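Local coordinates for protein thiamine pyrophosphokinase (Candida albicans, PDB 2G9Z) that transfers a pyrophosphate group, most likely from ATP, to thiamine, making the cofactor thiamine diphosphate, at residues H63-I68 with I203-Y208; I75-L80 with N95-Y100; Y118-I123 with H141-I146. All coordinates share one frame; numbering follows the deposited sequence.

In the fold
All three contacts belong to the alpha/beta part of the chain, around its mixed sheet. Interactions 1 and 3 are both parallel strand pairs of that sheet: 64-68 with 205-210 lies in its interior, the contact centre about 9 Å from the centre of the chain, whereas 122-125 with 144-147 forms the pair at one end of it, its centre about 21 Å from the same point. Backbone hydrogen bonds carry both, and interaction 3 adds a serine hydroxyl bond and a lysine laid along a tyrosine. Interaction 2 instead joins two short helices mainly through apolar and aromatic packing. It links the others: Leu77 and Leu80 touch Leu66 of interaction 1, while Leu97 meets Pro120 of interaction 3.

Interaction 1 of 3, residues H63-I68 with I203-Y208; sequences HNVLLI and IDITIY
This is a parallel strand pairing inside the large mixed sheet, with 64-68 running beside 205-208 and their axes 28° apart. Asn64, Val65 and Leu66 face Thr206, Ile207 and Tyr208 in turn, and four backbone hydrogen bonds stitch the edges together: Thr206 N to His63 O, Val65 N to Thr206 O (2.8 Å), Tyr208 N to Val65 O and Leu67 N to Tyr208 O.

On the face carrying Val65 and Ile207 the packing is aliphatic. Val65 CG2 meets Ile205 CG2 at 3.9 Å, and Ile207 CG2 reaches Leu67 CB at 4.1 Å. Helix 155-170 covers this side, with Ile163 and Tyr167 on Val65. On the other face the Tyr208 ring turns its edge to Asn64, Tyr208 CE2 lying 3.9 Å from Asn64 CG, the amide and ring planes 77° apart; Leu80 and Ile242 also touch this tyrosine.

His63 closes the strand start. Its CG is anti to the carbonyl carbon (chi1 -68°), which brings the ring over toward the 203-208 segment: Ile203 CD1 sits above one face near the rim, and Asp204 O lies at the edge, 3.3 Å from His63 CD2. The imidazole ND1 is bonded to Glu85, and a water bridges the segments, taking the N-H of His63 and giving a weak bond to Asp204 O. Parallel strands with helix 155-170 on one face and helix 77-81 on the other make the layered alpha/beta arrangement, here in the catalytic domain of a thiamin pyrophosphokinase.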
# COMPACT_ATOMS: atom_id res chain seq x y z
N HIS A 63 20.85 -15.66 9.71
CA HIS A 63 19.60 -16.29 10.13
C HIS A 63 18.43 -15.83 9.27
O HIS A 63 17.71 -14.90 9.62
CB HIS A 63 19.31 -15.97 11.60
CG HIS A 63 20.28 -16.61 12.56
ND1 HIS A 63 20.36 -17.97 12.73
CD2 HIS A 63 21.20 -16.07 13.39
CE1 HIS A 63 21.30 -18.25 13.62
NE2 HIS A 63 21.82 -17.11 14.03
N ASN A 64 18.26 -16.51 8.14
CA ASN A 64 17.19 -16.19 7.19
C ASN A 64 15.89 -16.92 7.49
O ASN A 64 15.87 -18.14 7.66
CB ASN A 64 17.63 -16.52 5.77
CG ASN A 64 18.74 -15.62 5.27
OD1 ASN A 64 19.41 -15.93 4.29
ND2 ASN A 64 18.94 -14.49 5.95
N VAL A 65 14.81 -16.15 7.54
CA VAL A 65 13.49 -16.67 7.80
C VAL A 65 12.59 -16.26 6.64
O VAL A 65 12.70 -15.14 6.14
CB VAL A 65 12.89 -16.07 9.09
CG1 VAL A 65 11.48 -16.61 9.31
CG2 VAL A 65 13.79 -16.36 10.27
N LEU A 66 11.70 -17.16 6.23
CA LEU A 66 10.75 -16.87 5.17
C LEU A 66 9.35 -16.89 5.79
O LEU A 66 8.94 -17.90 6.37
CB LEU A 66 10.83 -17.92 4.06
CG LEU A 66 9.80 -17.78 2.93
CD1 LEU A 66 10.00 -16.45 2.22
CD2 LEU A 66 9.94 -18.92 1.94
N LEU A 67 8.65 -15.77 5.69
CA LEU A 67 7.30 -15.68 6.22
C LEU A 67 6.36 -15.57 5.03
O LEU A 67 6.48 -14.66 4.21
CB LEU A 67 7.17 -14.45 7.13
CG LEU A 67 5.78 -14.13 7.69
CD1 LEU A 67 5.16 -15.38 8.32
CD2 LEU A 67 5.91 -13.02 8.73
N ILE A 68 5.41 -16.49 4.94
CA ILE A 68 4.47 -16.52 3.82
C ILE A 68 3.04 -16.18 4.19
O ILE A 68 2.38 -16.93 4.90
CB ILE A 68 4.48 -17.90 3.14
CG1 ILE A 68 5.92 -18.29 2.78
CG2 ILE A 68 3.59 -17.88 1.89
CD1 ILE A 68 6.08 -19.72 2.34
N ILE A 203 20.94 -11.17 18.43
CA ILE A 203 20.86 -12.15 17.36
C ILE A 203 20.34 -11.49 16.09
O ILE A 203 19.25 -10.92 16.06
CB ILE A 203 19.94 -13.34 17.75
CG1 ILE A 203 19.91 -14.35 16.60
CG2 ILE A 203 18.55 -12.84 18.09
CD1 ILE A 203 19.13 -15.61 16.90
N ASP A 204 21.15 -11.55 15.04
CA ASP A 204 20.80 -10.96 13.75
C ASP A 204 19.88 -11.85 12.95
O ASP A 204 20.25 -12.97 12.58
CB ASP A 204 22.07 -10.67 12.95
CG ASP A 204 23.00 -9.70 13.66
OD1 ASP A 204 22.57 -8.56 13.94
OD2 ASP A 204 24.15 -10.09 13.95
N ILE A 205 18.69 -11.35 12.67
CA ILE A 205 17.69 -12.10 11.91
C ILE A 205 17.24 -11.31 10.69
O ILE A 205 17.04 -10.10 10.75
CB ILE A 205 16.44 -12.38 12.78
CG1 ILE A 205 16.84 -13.06 14.09
CG2 ILE A 205 15.46 -13.25 12.01
CD1 ILE A 205 17.51 -14.39 13.91
N THR A 206 17.11 -12.01 9.57
CA THR A 206 16.64 -11.41 8.33
C THR A 206 15.36 -12.16 7.97
O THR A 206 15.38 -13.37 7.76
CB THR A 206 17.66 -11.57 7.18
OG1 THR A 206 18.84 -10.82 7.48
CG2 THR A 206 17.07 -11.07 5.87
N ILE A 207 14.25 -11.44 7.93
CA ILE A 207 12.96 -12.05 7.61
C ILE A 207 12.44 -11.59 6.25
O ILE A 207 12.14 -10.41 6.06
CB ILE A 207 11.89 -11.70 8.65
CG1 ILE A 207 12.37 -12.06 10.06
CG2 ILE A 207 10.60 -12.47 8.33
CD1 ILE A 207 11.39 -11.63 11.15
N TYR A 208 12.33 -12.53 5.32
CA TYR A 208 11.80 -12.25 4.00
C TYR A 208 10.31 -12.53 4.10
O TYR A 208 9.90 -13.64 4.45
CB TYR A 208 12.47 -13.18 2.97
CG TYR A 208 13.93 -12.87 2.77
CD1 TYR A 208 14.33 -11.74 2.05
CD2 TYR A 208 14.92 -13.69 3.31
CE1 TYR A 208 15.68 -11.43 1.90
CE2 TYR A 208 16.27 -13.38 3.16
CZ TYR A 208 16.65 -12.25 2.45
OH TYR A 208 17.98 -11.94 2.30
O HOH W 1 21.43 -12.93 9.35

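Interaction 2 of 3, residues I75-L80 with N95-Y100; sequences IDLISL and NSLYEY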
# COMPACT_ATOMS: atom_id res chain seq x y z
N ILE A 75 6.87 -15.34 -7.05
CA ILE A 75 8.33 -15.33 -7.11
C ILE A 75 8.91 -16.73 -7.23
O ILE A 75 8.19 -17.72 -7.26
CB ILE A 75 8.95 -14.70 -5.84
CG1 ILE A 75 8.66 -15.60 -4.63
CG2 ILE A 75 8.38 -13.31 -5.61
CD1 ILE A 75 9.57 -15.36 -3.45
N ASP A 76 10.24 -16.79 -7.30
CA ASP A 76 10.95 -18.05 -7.39
C ASP A 76 11.07 -18.56 -5.96
O ASP A 76 12.12 -18.45 -5.32
CB ASP A 76 12.34 -17.84 -7.99
CG ASP A 76 13.12 -19.13 -8.15
OD1 ASP A 76 12.69 -20.16 -7.58
OD2 ASP A 76 14.16 -19.11 -8.84
N LEU A 77 9.97 -19.12 -5.46
CA LEU A 77 9.89 -19.64 -4.10
C LEU A 77 11.01 -20.58 -3.69
O LEU A 77 11.65 -20.38 -2.66
CB LEU A 77 8.55 -20.35 -3.90
CG LEU A 77 8.26 -20.89 -2.50
CD1 LEU A 77 8.24 -19.74 -1.50
CD2 LEU A 77 6.94 -21.63 -2.51
N ILE A 78 11.26 -21.61 -4.50
CA ILE A 78 12.29 -22.59 -4.19
C ILE A 78 13.68 -21.99 -3.95
O ILE A 78 14.39 -22.42 -3.04
CB ILE A 78 12.37 -23.68 -5.29
CG1 ILE A 78 11.22 -24.68 -5.11
CG2 ILE A 78 13.70 -24.43 -5.21
CD1 ILE A 78 9.84 -24.06 -5.10
N SER A 79 14.07 -21.02 -4.77
CA SER A 79 15.38 -20.40 -4.60
C SER A 79 15.49 -19.70 -3.25
O SER A 79 16.51 -19.80 -2.57
CB SER A 79 15.64 -19.38 -5.73
OG SER A 79 15.55 -20.00 -7.00
N LEU A 80 14.43 -18.99 -2.88
CA LEU A 80 14.41 -18.26 -1.61
C LEU A 80 14.38 -19.25 -0.45
O LEU A 80 15.16 -19.14 0.49
CB LEU A 80 13.17 -17.36 -1.55
CG LEU A 80 13.31 -15.99 -0.88
CD1 LEU A 80 11.92 -15.39 -0.68
CD2 LEU A 80 14.03 -16.11 0.44
N ASN A 95 -2.03 -22.14 2.23
CA ASN A 95 -2.74 -22.44 0.98
C ASN A 95 -1.89 -21.96 -0.18
O ASN A 95 -1.72 -22.66 -1.18
CB ASN A 95 -4.09 -21.71 0.92
CG ASN A 95 -5.01 -22.10 2.06
OD1 ASN A 95 -4.91 -23.18 2.63
ND2 ASN A 95 -5.95 -21.21 2.38
N SER A 96 -1.37 -20.74 -0.04
CA SER A 96 -0.53 -20.13 -1.07
C SER A 96 0.66 -21.03 -1.37
O SER A 96 1.01 -21.25 -2.53
CB SER A 96 -0.04 -18.76 -0.60
OG SER A 96 -1.14 -17.93 -0.23
N LEU A 97 1.28 -21.55 -0.31
CA LEU A 97 2.42 -22.44 -0.46
C LEU A 97 1.98 -23.73 -1.14
O LEU A 97 2.64 -24.23 -2.05
CB LEU A 97 3.03 -22.77 0.91
CG LEU A 97 4.15 -23.81 0.92
CD1 LEU A 97 5.31 -23.33 0.06
CD2 LEU A 97 4.61 -24.05 2.35
N TYR A 98 0.86 -24.27 -0.68
CA TYR A 98 0.31 -25.51 -1.22
C TYR A 98 0.03 -25.40 -2.72
O TYR A 98 0.50 -26.22 -3.51
CB TYR A 98 -0.99 -25.86 -0.49
CG TYR A 98 -1.58 -27.21 -0.85
CD1 TYR A 98 -1.21 -28.36 -0.16
CD2 TYR A 98 -2.50 -27.33 -1.89
CE1 TYR A 98 -1.75 -29.61 -0.49
CE2 TYR A 98 -3.04 -28.57 -2.24
CZ TYR A 98 -2.66 -29.70 -1.53
OH TYR A 98 -3.19 -30.93 -1.86
N GLU A 99 -0.73 -24.38 -3.11
CA GLU A 99 -1.12 -24.17 -4.50
C GLU A 99 0.03 -23.86 -5.45
O GLU A 99 -0.10 -24.02 -6.66
CB GLU A 99 -2.15 -23.04 -4.58
CG GLU A 99 -3.36 -23.27 -3.68
CD GLU A 99 -4.33 -22.11 -3.67
OE1 GLU A 99 -3.87 -20.95 -3.52
OE2 GLU A 99 -5.55 -22.35 -3.82
N TYR A 100 1.16 -23.42 -4.91
CA TYR A 100 2.33 -23.10 -5.72
C TYR A 100 2.78 -24.31 -6.53
O TYR A 100 3.32 -24.18 -7.63
CB TYR A 100 3.49 -22.64 -4.83
CG TYR A 100 4.74 -22.25 -5.58
CD1 TYR A 100 4.83 -21.02 -6.24
CD2 TYR A 100 5.84 -23.10 -5.61
CE1 TYR A 100 5.99 -20.65 -6.91
CE2 TYR A 100 7.01 -22.73 -6.27
CZ TYR A 100 7.08 -21.51 -6.92
OH TYR A 100 8.24 -21.13 -7.55
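Tyr100 lays one face of its ring against Leu77, whose CB stands 3.9 Å from the ring centroid and 24° off the normal, a CH-pi contact displaced toward the rim. The two side chains run antiparallel past one another, so Leu77 CD2 ends up near Tyr100 CD2 (3.6 Å) while Leu77 CB lies by Tyr100 CZ. Ile78 takes the ring edge: its CD1 comes near the ring plane, beside CE2. With CG anti to its backbone N (chi1 -179°), Tyr100 reaches out from helix 93-100 far enough to bring the hydroxyl to the start of the other helix, where Leu77 N gives Tyr100 OH a weak hydrogen bond of 3.4 Å, bent to 132°.

Next to the tyrosine, Leu77 CD2 and Leu97 CD1 meet at 3.5 Å, tighter than usual for two methyls, the side chains crossing at about a right angle. Both helices are connections of the alpha/beta domain: helix 77-81 comes after strand 64-68, and helix 93-100 comes after strand 86-90. Leu77 also packs on Leu66 and Leu210, carrying the contact onto the sheet, while Leu97 reaches Tyr138 of helix 132-139.

The N-terminus of helix 77-81 is organised by Asp76, the N-cap residue, whose OD1 accepts from Ser79 N (3.2 Å); the amide meets it from above the carboxylate plane. Asp76 is also the centre of an inverse gamma turn, closed by a weak bond from Leu77 N to Ile75 O. Beyond the tyrosine, Ile78 continues onto Leu113 and Tyr118.

Interaction 3 of 3, residues Y118-I123 with H141-I146; sequences YIPDYI and HGSKII
Strands 122-125 and 144-147 run parallel, with Tyr122 beside Lys144 and Ile123 beside Ile145, held by backbone bonds from Lys144 N to Asp121 O, Ile123 N to Lys144 O and Ile146 N to Ile123 O (each 2.9 Å).

Just ahead of the strands, Ser143 OG gives a hydrogen bond to Pro120 O, in the carbonyl plane and on a lone pair; a weak one with Tyr138 O ties it to helix 132-139. Its chi1 of -66° sets the hydroxyl toward segment 118-123, where Pro120 CG and Ile119 CG2 also crowd in. Ile119 CD1 rests 3.5 Å from His141 CB, the side chains crossing at about a right angle.

Lys144 is fully extended beyond CG and lies alongside Tyr122, pointing the same way: Lys144 CD comes 3.3 Å from Tyr122 CE1. The polar ends find their main partners elsewhere, the ammonium in a salt bridge with Glu174 and the hydroxyl at His166 and Trp176; a water weakly links Lys144 NZ to Asp121 OD1. Ile146 CD1 reaches Tyr122 CD1 at 3.8 Å. On the opposite face Ile123 CB is 3.8 Å from Ile145 CD1.

Strand 122-125 leads directly to Asp126 and Asp128, both magnesium ligands, and the Ile123 side chain is about 10 Å from a magnesium ion. The pair completes a beta-alpha-beta unit whose helix 132-139 covers the isoleucine face, Tyr138 touching Ile119, Pro120 and Ile123. Helix 155-170 lies across the tyrosine face, and strand 86-90 continues the sheet on the other side of strand 122-125 from 144-147.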
# COMPACT_ATOMS: atom_id res chain seq x y z
N TYR A 118 8.85 -29.29 0.56
CA TYR A 118 8.83 -27.96 1.14
C TYR A 118 7.75 -27.82 2.19
O TYR A 118 6.69 -27.24 1.95
CB TYR A 118 8.64 -26.95 0.01
CG TYR A 118 9.72 -27.08 -1.04
CD1 TYR A 118 10.94 -26.42 -0.91
CD2 TYR A 118 9.55 -27.92 -2.14
CE1 TYR A 118 11.97 -26.60 -1.84
CE2 TYR A 118 10.57 -28.11 -3.08
CZ TYR A 118 11.77 -27.45 -2.92
OH TYR A 118 12.78 -27.63 -3.83
N ILE A 119 8.03 -28.38 3.37
CA ILE A 119 7.10 -28.34 4.48
C ILE A 119 7.51 -27.18 5.38
O ILE A 119 8.66 -27.09 5.80
CB ILE A 119 7.14 -29.64 5.30
CG1 ILE A 119 6.99 -30.86 4.37
CG2 ILE A 119 6.03 -29.63 6.34
CD1 ILE A 119 5.72 -30.86 3.54
N PRO A 120 6.56 -26.28 5.69
CA PRO A 120 6.89 -25.15 6.55
C PRO A 120 7.15 -25.59 7.99
O PRO A 120 6.53 -26.52 8.49
CB PRO A 120 5.66 -24.26 6.41
CG PRO A 120 4.56 -25.26 6.29
CD PRO A 120 5.14 -26.28 5.33
N ASP A 121 8.08 -24.90 8.65
CA ASP A 121 8.41 -25.21 10.03
C ASP A 121 7.24 -24.91 10.95
O ASP A 121 6.92 -25.70 11.84
CB ASP A 121 9.63 -24.40 10.46
CG ASP A 121 10.89 -24.83 9.75
OD1 ASP A 121 11.56 -25.76 10.26
OD2 ASP A 121 11.21 -24.27 8.68
N TYR A 122 6.58 -23.77 10.73
CA TYR A 122 5.44 -23.37 11.54
C TYR A 122 4.30 -22.82 10.69
O TYR A 122 4.53 -22.22 9.64
CB TYR A 122 5.85 -22.25 12.52
CG TYR A 122 6.93 -22.58 13.52
CD1 TYR A 122 6.62 -23.08 14.79
CD2 TYR A 122 8.27 -22.35 13.22
CE1 TYR A 122 7.61 -23.33 15.73
CE2 TYR A 122 9.28 -22.60 14.15
CZ TYR A 122 8.94 -23.09 15.40
OH TYR A 122 9.93 -23.32 16.32
N ILE A 123 3.08 -23.04 11.15
CA ILE A 123 1.88 -22.52 10.50
C ILE A 123 1.13 -21.90 11.67
O ILE A 123 0.72 -22.62 12.58
CB ILE A 123 1.02 -23.63 9.88
CG1 ILE A 123 1.76 -24.28 8.70
CG2 ILE A 123 -0.31 -23.04 9.41
CD1 ILE A 123 0.99 -25.41 8.04
N HIS A 141 2.58 -33.63 7.70
CA HIS A 141 3.97 -33.62 7.25
C HIS A 141 4.95 -33.02 8.25
O HIS A 141 6.11 -32.78 7.92
CB HIS A 141 4.10 -32.93 5.90
CG HIS A 141 3.80 -33.82 4.74
ND1 HIS A 141 2.51 -34.09 4.32
CD2 HIS A 141 4.61 -34.52 3.92
CE1 HIS A 141 2.55 -34.92 3.29
NE2 HIS A 141 3.81 -35.20 3.03
N GLY A 142 4.49 -32.78 9.47
CA GLY A 142 5.38 -32.26 10.49
C GLY A 142 5.37 -30.78 10.81
O GLY A 142 6.07 -30.35 11.72
N SER A 143 4.60 -29.99 10.06
CA SER A 143 4.54 -28.56 10.32
C SER A 143 4.05 -28.33 11.75
O SER A 143 3.10 -28.97 12.19
CB SER A 143 3.57 -27.88 9.34
OG SER A 143 4.06 -27.94 8.01
N LYS A 144 4.71 -27.42 12.47
CA LYS A 144 4.32 -27.10 13.83
C LYS A 144 3.15 -26.13 13.77
O LYS A 144 3.29 -25.00 13.29
CB LYS A 144 5.48 -26.46 14.59
CG LYS A 144 6.72 -27.34 14.67
CD LYS A 144 7.84 -26.65 15.42
CE LYS A 144 9.08 -27.53 15.49
NZ LYS A 144 10.16 -26.89 16.28
N ILE A 145 2.00 -26.57 14.26
CA ILE A 145 0.78 -25.77 14.25
C ILE A 145 0.57 -24.94 15.51
O ILE A 145 0.53 -25.48 16.61
CB ILE A 145 -0.46 -26.67 14.08
CG1 ILE A 145 -0.29 -27.57 12.86
CG2 ILE A 145 -1.72 -25.81 13.98
CD1 ILE A 145 -0.02 -26.83 11.57
N ILE A 146 0.42 -23.64 15.33
CA ILE A 146 0.20 -22.76 16.47
C ILE A 146 -1.05 -21.92 16.23
O ILE A 146 -1.00 -20.87 15.59
CB ILE A 146 1.39 -21.81 16.71
CG1 ILE A 146 2.67 -22.63 16.88
CG2 ILE A 146 1.14 -20.97 17.94
CD1 ILE A 146 3.92 -21.78 17.10
O HOH W 2 11.38 -26.18 13.23